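Local coordinates for alpha-catenin-like protein hmp-1 (Caenorhabditis elegans, PDB 5H5M) that acts in the cadherin-catenin complex of adherens junctions, binding beta-catenin and actin filaments and supporting cell migration and shape change during embryonic body enclosure and elongation, at residues G36-E39 with R40-G44; V63-C66 with N67-R70; L341-D344 with P345-E349. One frame throughout, in Å; residues are numbered along the deposited sequence.

Contact 1 (G36-E39 with R40-G44); sequences GHCE and RIVSG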
loop_
_atom_site.group_PDB
_atom_site.type_symbol
_atom_site.label_atom_id
_atom_site.label_comp_id
_atom_site.label_asym_id
_atom_site.label_seq_id
_atom_site.Cartn_x
_atom_site.Cartn_y
_atom_site.Cartn_z
ATOM N N GLY A 36 13.408 24.163 13.724
ATOM C CA GLY A 36 14.061 23.581 12.565
ATOM C C GLY A 36 13.747 22.101 12.455
ATOM O O GLY A 36 13.532 21.576 11.362
ATOM N N HIS A 37 13.719 21.433 13.603
ATOM C CA HIS A 37 13.373 20.017 13.680
ATOM C C HIS A 37 11.955 19.777 13.160
ATOM O O HIS A 37 11.717 18.866 12.364
ATOM C CB HIS A 37 13.508 19.525 15.125
ATOM C CG HIS A 37 13.670 18.044 15.253
ATOM N ND1 HIS A 37 14.265 17.456 16.352
ATOM C CD2 HIS A 37 13.312 17.028 14.434
ATOM C CE1 HIS A 37 14.269 16.146 16.199
ATOM N NE2 HIS A 37 13.696 15.858 15.044
ATOM N N CYS A 38 11.022 20.610 13.608
ATOM C CA CYS A 38 9.631 20.521 13.177
ATOM C C CYS A 38 9.467 20.746 11.676
ATOM O O CYS A 38 8.686 20.056 11.019
ATOM C CB CYS A 38 8.777 21.534 13.937
ATOM S SG CYS A 38 7.051 21.588 13.416
ATOM N N GLU A 39 10.196 21.719 11.138
ATOM C CA GLU A 39 10.088 22.049 9.721
ATOM C C GLU A 39 10.638 20.941 8.826
ATOM O O GLU A 39 10.188 20.778 7.693
ATOM C CB GLU A 39 10.800 23.371 9.420
ATOM C CG GLU A 39 10.151 24.584 10.072
ATOM C CD GLU A 39 8.690 24.747 9.688
ATOM O OE1 GLU A 39 8.353 24.534 8.504
ATOM O OE2 GLU A 39 7.876 25.080 10.576
ATOM N N ARG A 40 11.604 20.179 9.333
ATOM C CA ARG A 40 12.146 19.049 8.581
ATOM C C ARG A 40 11.123 17.924 8.504
ATOM O O ARG A 40 11.035 17.218 7.498
ATOM C CB ARG A 40 13.450 18.544 9.205
ATOM C CG ARG A 40 14.635 19.472 8.982
ATOM C CD ARG A 40 15.958 18.793 9.311
ATOM N NE ARG A 40 16.123 18.554 10.743
ATOM C CZ ARG A 40 16.584 19.456 11.604
ATOM N NH1 ARG A 40 16.922 20.669 11.185
ATOM N NH2 ARG A 40 16.703 19.148 12.888
ATOM N N ILE A 41 10.352 17.765 9.575
ATOM C CA ILE A 41 9.243 16.818 9.598
ATOM C C ILE A 41 8.174 17.239 8.592
ATOM O O ILE A 41 7.690 16.425 7.803
ATOM C CB ILE A 41 8.620 16.714 11.008
ATOM C CG1 ILE A 41 9.642 16.155 12.000
ATOM C CG2 ILE A 41 7.374 15.852 10.988
ATOM C CD1 ILE A 41 9.117 16.033 13.412
ATOM N N VAL A 42 7.824 18.521 8.616
ATOM C CA VAL A 42 6.793 19.051 7.732
ATOM C C VAL A 42 7.217 18.959 6.266
ATOM O O VAL A 42 6.413 18.599 5.404
ATOM C CB VAL A 42 6.451 20.510 8.090
ATOM C CG1 VAL A 42 5.506 21.115 7.058
ATOM C CG2 VAL A 42 5.844 20.581 9.484
ATOM N N SER A 43 8.483 19.265 5.990
ATOM C CA SER A 43 8.999 19.194 4.622
ATOM C C SER A 43 8.946 17.775 4.072
ATOM O O SER A 43 8.490 17.551 2.950
ATOM C CB SER A 43 10.431 19.723 4.553
ATOM O OG SER A 43 10.446 21.138 4.639
ATOM N N GLY A 44 9.409 16.817 4.868
ATOM C CA GLY A 44 9.389 15.422 4.469
ATOM C C GLY A 44 7.974 14.906 4.297
ATOM O O GLY A 44 7.694 14.123 3.388
#
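From Gly36 to Ser43 the backbone follows regular alpha-helical hydrogen bonding, four successive N-H groups, those of Arg40, Ile41, Val42 and Ser43, each reaching the carbonyl oxygen four residues earlier. Glu39 O takes a second bond at the end of this run: Ser43 OG donates to it at 3.1 Å, while Ser43 N reaches it at 2.8 Å from the opposite face of the carbonyl plane. Arg40 folds back along the helix. A bend at chi3 (-70°) lays one face of its guanidinium over Gly36 O and His37 CA, with NH2 3.5 Å from the latter, and a CB on Gly36 would lie 3.7 Å from NH1. Arg40 NH2 comes obliquely to His37, 3.9 Å from CB, with the ring and guanidinium planes 27° apart; the imidazole's polar partner is Glu10 O, and Phe14 meets the ring edge-to-face. On another flank Cys38 SG touches Val42 CG2 at 4.2 Å, an i to i+4 apolar pair turned toward helix 56-80, where Arg70 forms a salt bridge with Glu39. A helix presenting separate flanks to helices 6-17 and 56-80 is typical of the helical bundles of the vinculin/alpha-catenin family, here in the M domain.

Contact 2 (V63-C66 with N67-R70); sequences VAEC and NNLR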
loop_
_atom_site.group_PDB
_atom_site.type_symbol
_atom_site.label_atom_id
_atom_site.label_comp_id
_atom_site.label_asym_id
_atom_site.label_seq_id
_atom_site.Cartn_x
_atom_site.Cartn_y
_atom_site.Cartn_z
ATOM N N VAL A 63 -1.448 17.346 5.357
ATOM C CA VAL A 63 -1.303 18.800 5.325
ATOM C C VAL A 63 -1.869 19.449 6.591
ATOM O O VAL A 63 -1.216 20.285 7.218
ATOM C CB VAL A 63 -1.999 19.399 4.084
ATOM C CG1 VAL A 63 -2.061 20.915 4.173
ATOM C CG2 VAL A 63 -1.277 18.970 2.820
ATOM N N ALA A 64 -3.080 19.049 6.968
ATOM C CA ALA A 64 -3.743 19.599 8.148
ATOM C C ALA A 64 -2.968 19.313 9.437
ATOM O O ALA A 64 -2.812 20.196 10.282
ATOM C CB ALA A 64 -5.156 19.051 8.254
ATOM N N GLU A 65 -2.485 18.082 9.585
ATOM C CA GLU A 65 -1.762 17.691 10.789
ATOM C C GLU A 65 -0.393 18.352 10.884
ATOM O O GLU A 65 0.137 18.526 11.980
ATOM C CB GLU A 65 -1.609 16.170 10.858
ATOM C CG GLU A 65 -2.849 15.451 11.368
ATOM C CD GLU A 65 -3.264 15.911 12.754
ATOM O OE1 GLU A 65 -2.377 16.221 13.577
ATOM O OE2 GLU A 65 -4.483 15.963 13.022
ATOM N N CYS A 66 0.182 18.715 9.743
ATOM C CA CYS A 66 1.434 19.465 9.749
ATOM C C CYS A 66 1.218 20.853 10.334
ATOM O O CYS A 66 2.035 21.340 11.115
ATOM C CB CYS A 66 2.019 19.570 8.340
ATOM S SG CYS A 66 2.782 18.051 7.756
ATOM N N ASN A 67 0.111 21.482 9.953
ATOM C CA ASN A 67 -0.237 22.797 10.473
ATOM C C ASN A 67 -0.565 22.733 11.959
ATOM O O ASN A 67 -0.229 23.641 12.715
ATOM C CB ASN A 67 -1.413 23.389 9.694
ATOM C CG ASN A 67 -1.070 23.664 8.243
ATOM O OD1 ASN A 67 0.092 23.883 7.902
ATOM N ND2 ASN A 67 -2.083 23.661 7.382
ATOM N N ASN A 68 -1.222 21.652 12.370
ATOM C CA ASN A 68 -1.539 21.446 13.778
ATOM C C ASN A 68 -0.277 21.224 14.608
ATOM O O ASN A 68 -0.167 21.716 15.731
ATOM C CB ASN A 68 -2.496 20.263 13.950
ATOM C CG ASN A 68 -3.839 20.486 13.269
ATOM O OD1 ASN A 68 -4.245 21.623 13.018
ATOM N ND2 ASN A 68 -4.540 19.397 12.975
ATOM N N LEU A 69 0.672 20.482 14.044
ATOM C CA LEU A 69 1.942 20.224 14.709
ATOM C C LEU A 69 2.739 21.516 14.910
ATOM O O LEU A 69 3.333 21.724 15.970
ATOM C CB LEU A 69 2.766 19.214 13.912
ATOM C CG LEU A 69 4.128 18.828 14.493
ATOM C CD1 LEU A 69 4.000 18.404 15.950
ATOM C CD2 LEU A 69 4.757 17.719 13.662
ATOM N N ARG A 70 2.752 22.376 13.895
ATOM C CA ARG A 70 3.410 23.677 14.006
ATOM C C ARG A 70 2.807 24.498 15.136
ATOM O O ARG A 70 3.525 25.039 15.978
ATOM C CB ARG A 70 3.307 24.462 12.697
ATOM C CG ARG A 70 4.307 24.053 11.635
ATOM C CD ARG A 70 4.065 24.815 10.340
ATOM N NE ARG A 70 5.094 24.537 9.342
ATOM C CZ ARG A 70 4.939 24.741 8.039
ATOM N NH1 ARG A 70 3.793 25.218 7.573
ATOM N NH2 ARG A 70 5.927 24.460 7.199
#
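Asn68 lays its amide over the carbonyl end of Ala64, its CG 3.2 Å from Ala64 O, and extends ND2 toward the carboxylate of Glu65. With CG beside its own backbone N (chi1 -63°), the side chain runs back toward the preceding turn, where ND2 gives Glu65 OE2 a weak hydrogen bond of 3.4 Å. Glu65 comes to meet it through a bend at chi2 (-58°), which curls the carboxylate round although its CB points away from residues 67-70. The two flat groups stand steeply to one another, their planes 76° apart, and the amide is offered to one carboxylate oxygen. An alanine in place of Asn68 would probably cost Glu65 OE2 this weak donor and leave the carboxylate somewhat less restrained on that side.

Both residues also touch Arg103 of helix 92-122, and Leu69 packs on Thr104 of that helix, whereas Cys66 and Arg70 face helix 27-49. Helix 56-80 thus presents different flanks to two neighbours, as a member of a helical bundle of the vinculin/alpha-catenin family does; a coiled coil is also predicted across this part of the chain.

Asn67 sits over the carbonyl of Val63 in the same manner, its CG 3.5 Å from Val63 O, and its ND2 is 4.2 Å from Val63 CG1. The backbone beneath is regular: Asn67, Asn68, Leu69 and Arg70 donate in turn to the carbonyls of Val63, Ala64, Glu65 and Cys66, the bond from Leu69 N to Glu65 O being 2.9 Å long. Arg70 starts with CG 3.6 Å from Cys66 O, then runs extended as far as NE, carrying its guanidinium across to Glu39 of helix 27-49 for a salt bridge.

Contact 3 (L341-D344 with P345-E349); sequences LTWD and PKTKE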
loop_
_atom_site.group_PDB
_atom_site.type_symbol
_atom_site.label_atom_id
_atom_site.label_comp_id
_atom_site.label_asym_id
_atom_site.label_seq_id
_atom_site.Cartn_x
_atom_site.Cartn_y
_atom_site.Cartn_z
ATOM N N LEU A 341 -24.995 -2.141 -23.945
ATOM C CA LEU A 341 -25.281 -0.990 -24.796
ATOM C C LEU A 341 -26.782 -0.665 -24.861
ATOM O O LEU A 341 -27.179 0.371 -25.388
ATOM C CB LEU A 341 -24.713 -1.261 -26.196
ATOM C CG LEU A 341 -24.938 -0.352 -27.401
ATOM C CD1 LEU A 341 -24.441 1.060 -27.132
ATOM C CD2 LEU A 341 -24.243 -0.951 -28.613
ATOM N N THR A 342 -27.610 -1.550 -24.314
ATOM C CA THR A 342 -29.060 -1.374 -24.344
ATOM C C THR A 342 -29.672 -1.263 -22.946
ATOM O O THR A 342 -30.891 -1.334 -22.790
ATOM C CB THR A 342 -29.744 -2.538 -25.086
ATOM O OG1 THR A 342 -29.297 -3.784 -24.536
ATOM C CG2 THR A 342 -29.396 -2.492 -26.564
ATOM N N TRP A 343 -28.824 -1.093 -21.934
ATOM C CA TRP A 343 -29.284 -1.027 -20.548
ATOM C C TRP A 343 -30.072 0.243 -20.249
ATOM O O TRP A 343 -29.584 1.352 -20.464
ATOM C CB TRP A 343 -28.097 -1.125 -19.582
ATOM C CG TRP A 343 -27.528 -2.506 -19.435
ATOM C CD1 TRP A 343 -27.918 -3.630 -20.105
ATOM C CD2 TRP A 343 -26.474 -2.912 -18.554
ATOM N NE1 TRP A 343 -27.171 -4.708 -19.699
ATOM C CE2 TRP A 343 -26.274 -4.293 -18.742
ATOM C CE3 TRP A 343 -25.673 -2.241 -17.620
ATOM C CZ2 TRP A 343 -25.314 -5.018 -18.039
ATOM C CZ3 TRP A 343 -24.717 -2.960 -16.919
ATOM C CH2 TRP A 343 -24.546 -4.334 -17.133
ATOM N N ASP A 344 -31.293 0.076 -19.749
ATOM C CA ASP A 344 -32.062 1.203 -19.239
ATOM C C ASP A 344 -31.622 1.470 -17.795
ATOM O O ASP A 344 -30.895 0.656 -17.217
ATOM C CB ASP A 344 -33.573 0.928 -19.329
ATOM C CG ASP A 344 -33.990 -0.356 -18.632
ATOM O OD1 ASP A 344 -33.134 -1.016 -18.009
ATOM O OD2 ASP A 344 -35.192 -0.698 -18.700
ATOM N N PRO A 345 -32.027 2.619 -17.221
ATOM C CA PRO A 345 -31.702 2.913 -15.818
ATOM C C PRO A 345 -32.050 1.799 -14.824
ATOM O O PRO A 345 -31.320 1.618 -13.851
ATOM C CB PRO A 345 -32.534 4.163 -15.536
ATOM C CG PRO A 345 -32.528 4.880 -16.840
ATOM C CD PRO A 345 -32.567 3.811 -17.907
ATOM N N LYS A 346 -33.132 1.063 -15.063
ATOM C CA LYS A 346 -33.522 -0.008 -14.152
ATOM C C LYS A 346 -32.514 -1.160 -14.155
ATOM O O LYS A 346 -32.204 -1.724 -13.105
ATOM C CB LYS A 346 -34.916 -0.536 -14.498
ATOM C CG LYS A 346 -35.445 -1.547 -13.492
ATOM C CD LYS A 346 -35.365 -0.988 -12.076
ATOM C CE LYS A 346 -35.673 -2.047 -11.032
ATOM N NZ LYS A 346 -35.553 -1.500 -9.651
ATOM N N THR A 347 -32.006 -1.510 -15.334
ATOM C CA THR A 347 -31.015 -2.575 -15.434
ATOM C C THR A 347 -29.713 -2.155 -14.758
ATOM O O THR A 347 -29.088 -2.946 -14.053
ATOM C CB THR A 347 -30.733 -2.961 -16.899
ATOM O OG1 THR A 347 -31.930 -3.472 -17.497
ATOM C CG2 THR A 347 -29.644 -4.028 -16.973
ATOM N N LYS A 348 -29.317 -0.903 -14.967
ATOM C CA LYS A 348 -28.121 -0.370 -14.326
ATOM C C LYS A 348 -28.235 -0.467 -12.810
ATOM O O LYS A 348 -27.276 -0.834 -12.131
ATOM C CB LYS A 348 -27.878 1.083 -14.739
ATOM C CG LYS A 348 -27.388 1.260 -16.169
ATOM C CD LYS A 348 -27.167 2.730 -16.493
ATOM C CE LYS A 348 -26.660 2.924 -17.913
ATOM N NZ LYS A 348 -27.615 2.375 -18.915
ATOM N N GLU A 349 -29.416 -0.145 -12.287
ATOM C CA GLU A 349 -29.660 -0.215 -10.853
ATOM C C GLU A 349 -29.557 -1.655 -10.354
ATOM O O GLU A 349 -28.925 -1.921 -9.331
ATOM C CB GLU A 349 -31.029 0.371 -10.507
ATOM C CG GLU A 349 -31.254 0.551 -9.015
ATOM C CD GLU A 349 -32.658 1.021 -8.677
ATOM O OE1 GLU A 349 -33.487 1.155 -9.600
ATOM O OE2 GLU A 349 -32.930 1.257 -7.483
#
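Asp344 holds its carboxylate between backbone N and carbonyl carbon (chi1 55°), while Thr347 sets OG1 beside its own backbone N (chi1 -63°), and the two groups meet at the first turn of helix 345-374. Asp344 is the N-cap. Its OD1 is gripped twice, by Thr347 N at 2.9 Å and by Thr347 OG1 at 2.8 Å, the donors arriving from opposite faces of the carboxylate plane, with the hydroxyl on the syn side. The other branch of the threonine serves the indole: CG2 sits over one face of Trp343 in a CH-pi contact, 3.5 Å from the centroid of the five-membered ring and 6° off its normal. Trp343 also rests on Leu332 and Gln336 of helix 305-339, so the ring joins the loop to both flanking helices. Lys348 N closes the first regular helical turn onto Asp344 O at 3.2 Å. The end of Lys348 turns back, bringing NZ near the Trp343 carbonyl. With a carboxylate accepting from a first-turn N-H whose bond to Asp344 O is weak, the cap probably favours helix initiation here, and the negative charge is likely to be stabilised by the helix dipole.

Overall arrangement
Contacts 1 and 2 belong to successive helices, 27-49 and 56-80, and lie about 11 Å apart between centres. They meet directly: Glu39 OE1 and Arg70 NH2 form a salt bridge of 2.8 Å, flanked by Val42 and Cys38 packing on Arg70. Both are partly buried mid-helix turns that mix buried polar residues (His37, Glu65) with buried apolar ones (Ile41, Leu69). Contact 3 lies far off, its centre about 52 Å from that of contact 1 and across the middle of the chain. It is a surface contact, where a loop from helix 305-339 enters helix 345-374. The mid-helix pair thus illustrates association of neighbouring helices, whereas residues 341-349 show a capped helix start, with a CH-pi contact beside it.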